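Local coordinates for protein F-112 (Sulfolobus virus-like particle ssv1, PDB 2VQC), which probably binds DNA through a winged-helix fold and is essential for the function of this hyperthermophilic archaeal virus, at residues Q67-R71 with K72-K76. Residues are numbered along the deposited sequence; the frame is centred on the assembly and turned at random.
Sequences QYKNR and KTTFK
Q67 and T74 form a hydrogen-bonded antiparallel pair in the hairpin of strands 64-68 and 73-77, the wing of this winged-helix fold. Their backbones exchange a reciprocal pair of hydrogen bonds, 2.7 Å from Q67 N to T74 O and 3.1 Å from T74 N to Q67 O. The two side chains leave the sheet on the same face. Q67 has its CG anti to the carbonyl carbon (chi1 -62°) and an extended chain beyond, which carries its amide to the aliphatic part of K76; NE2 lies 3.3 Å from K76 CD, and the same nitrogen is hydrogen-bonded to E65.

T74 also receives K69 on this face. The lysine CG stands between its own backbone N and carbonyl carbon (chi1 38°), and the extended chain beyond brings CE within 3.4 Å of T74 OG1, while CG passes 3.1 Å from K72 O. A weak bond from T74 OG1 to K72 O, 3.5 Å long, closes this small group of atoms.

On the opposite face, T73 presents OG1 to the edge of the Y68 ring, near its plane and 3.3 Å from CD1. At the turn, K72 CD sits at the edge of the R71 guanidinium, beside NE and NH2. The salt bridge from K72 NZ to E33 probably balances the lysine charge and so eases its closeness to R71 NH2, 4.6 Å from NZ. The principle illustrated is that lysine methylenes can serve a hairpin as packing surface for polar groups, while an ammonium such as that of K72 finds its partner elsewhere; the wing tip remains largely basic, consistent with a role in DNA binding.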
loop_
_atom_site.group_PDB
_atom_site.type_symbol
_atom_site.label_atom_id
_atom_site.label_comp_id
_atom_site.label_asym_id
_atom_site.label_seq_id
_atom_site.Cartn_x
_atom_site.Cartn_y
_atom_site.Cartn_z
ATOM N N GLN A 67 -5.413 -2.298 -8.104
ATOM C CA GLN A 67 -5.347 -3.012 -9.371
ATOM C C GLN A 67 -4.709 -4.378 -9.144
ATOM O O GLN A 67 -3.505 -4.553 -9.321
ATOM C CB GLN A 67 -4.567 -2.200 -10.407
ATOM C CG GLN A 67 -5.227 -0.868 -10.734
ATOM C CD GLN A 67 -4.455 -0.044 -11.746
ATOM O OE1 GLN A 67 -3.289 -0.319 -12.038
ATOM N NE2 GLN A 67 -5.104 0.979 -12.284
ATOM N N TYR A 68 -5.530 -5.333 -8.716
ATOM C CA TYR A 68 -5.080 -6.707 -8.547
ATOM C C TYR A 68 -5.011 -7.352 -9.923
ATOM O O TYR A 68 -6.037 -7.567 -10.571
ATOM C CB TYR A 68 -6.022 -7.501 -7.635
ATOM C CG TYR A 68 -5.525 -8.901 -7.332
ATOM C CD1 TYR A 68 -4.561 -9.118 -6.352
ATOM C CD2 TYR A 68 -6.012 -10.005 -8.031
ATOM C CE1 TYR A 68 -4.094 -10.398 -6.070
ATOM C CE2 TYR A 68 -5.552 -11.291 -7.757
ATOM C CZ TYR A 68 -4.591 -11.479 -6.775
ATOM O OH TYR A 68 -4.132 -12.745 -6.495
ATOM N N LYS A 69 -3.791 -7.641 -10.363
ATOM C CA LYS A 69 -3.559 -8.283 -11.653
ATOM C C LYS A 69 -2.599 -9.454 -11.473
ATOM O O LYS A 69 -1.879 -9.530 -10.472
ATOM C CB LYS A 69 -3.041 -7.274 -12.693
ATOM C CG LYS A 69 -2.058 -6.236 -12.165
ATOM C CD LYS A 69 -1.846 -5.102 -13.156
ATOM C CE LYS A 69 -1.007 -3.986 -12.548
ATOM N NZ LYS A 69 -0.993 -2.767 -13.399
ATOM N N ASN A 70 -2.608 -10.366 -12.443
ATOM C CA ASN A 70 -1.845 -11.614 -12.350
ATOM C C ASN A 70 -0.345 -11.383 -12.142
ATOM O O ASN A 70 0.333 -12.217 -11.537
ATOM C CB ASN A 70 -2.085 -12.480 -13.597
ATOM C CG ASN A 70 -1.658 -13.935 -13.409
ATOM O OD1 ASN A 70 -1.683 -14.721 -14.357
ATOM N ND2 ASN A 70 -1.273 -14.299 -12.190
ATOM N N ARG A 71 0.165 -10.257 -12.643
ATOM C CA ARG A 71 1.556 -9.877 -12.393
ATOM C C ARG A 71 1.767 -9.523 -10.918
ATOM O O ARG A 71 2.618 -10.118 -10.259
ATOM C CB ARG A 71 2.026 -8.742 -13.324
ATOM C CG ARG A 71 1.170 -7.475 -13.345
ATOM C CD ARG A 71 1.825 -6.364 -14.151
ATOM N NE ARG A 71 3.049 -5.873 -13.517
ATOM C CZ ARG A 71 3.755 -4.821 -13.933
ATOM N NH1 ARG A 71 3.372 -4.116 -14.995
ATOM N NH2 ARG A 71 4.854 -4.467 -13.278
ATOM N N LYS A 72 0.968 -8.593 -10.396
ATOM C CA LYS A 72 1.122 -8.115 -9.020
ATOM C C LYS A 72 0.052 -7.093 -8.630
ATOM O O LYS A 72 -0.500 -6.393 -9.482
ATOM C CB LYS A 72 2.508 -7.488 -8.813
ATOM C CG LYS A 72 2.757 -6.239 -9.646
ATOM C CD LYS A 72 4.225 -6.070 -9.998
ATOM C CE LYS A 72 5.120 -6.033 -8.775
ATOM N NZ LYS A 72 6.511 -5.713 -9.175
ATOM N N THR A 73 -0.218 -7.014 -7.327
ATOM C CA THR A 73 -1.101 -5.994 -6.763
ATOM C C THR A 73 -0.458 -4.615 -6.886
ATOM O O THR A 73 0.699 -4.419 -6.497
ATOM C CB THR A 73 -1.401 -6.266 -5.271
ATOM O OG1 THR A 73 -1.958 -7.579 -5.119
ATOM C CG2 THR A 73 -2.373 -5.229 -4.708
ATOM N N THR A 74 -1.215 -3.668 -7.431
ATOM C CA THR A 74 -0.737 -2.304 -7.623
ATOM C C THR A 74 -1.802 -1.323 -7.154
ATOM O O THR A 74 -2.947 -1.386 -7.595
ATOM C CB THR A 74 -0.413 -2.024 -9.108
ATOM O OG1 THR A 74 0.422 -3.066 -9.632
ATOM C CG2 THR A 74 0.292 -0.677 -9.269
ATOM N N PHE A 75 -1.419 -0.421 -6.259
ATOM C CA PHE A 75 -2.309 0.623 -5.777
ATOM C C PHE A 75 -2.144 1.842 -6.670
ATOM O O PHE A 75 -1.023 2.239 -6.980
ATOM C CB PHE A 75 -1.982 0.965 -4.324
ATOM C CG PHE A 75 -2.078 -0.213 -3.403
ATOM C CD1 PHE A 75 -3.275 -0.526 -2.783
ATOM C CD2 PHE A 75 -0.978 -1.037 -3.188
ATOM C CE1 PHE A 75 -3.373 -1.631 -1.941
ATOM C CE2 PHE A 75 -1.068 -2.144 -2.350
ATOM C CZ PHE A 75 -2.271 -2.440 -1.725
ATOM N N LYS A 76 -3.262 2.421 -7.092
ATOM C CA LYS A 76 -3.246 3.596 -7.951
ATOM C C LYS A 76 -4.075 4.721 -7.347
ATOM O O LYS A 76 -5.206 4.506 -6.911
ATOM C CB LYS A 76 -3.772 3.247 -9.343
ATOM C CG LYS A 76 -3.730 4.414 -10.322
ATOM C CD LYS A 76 -3.889 3.954 -11.759
ATOM C CE LYS A 76 -3.656 5.096 -12.732
ATOM N NZ LYS A 76 -3.571 4.617 -14.145
#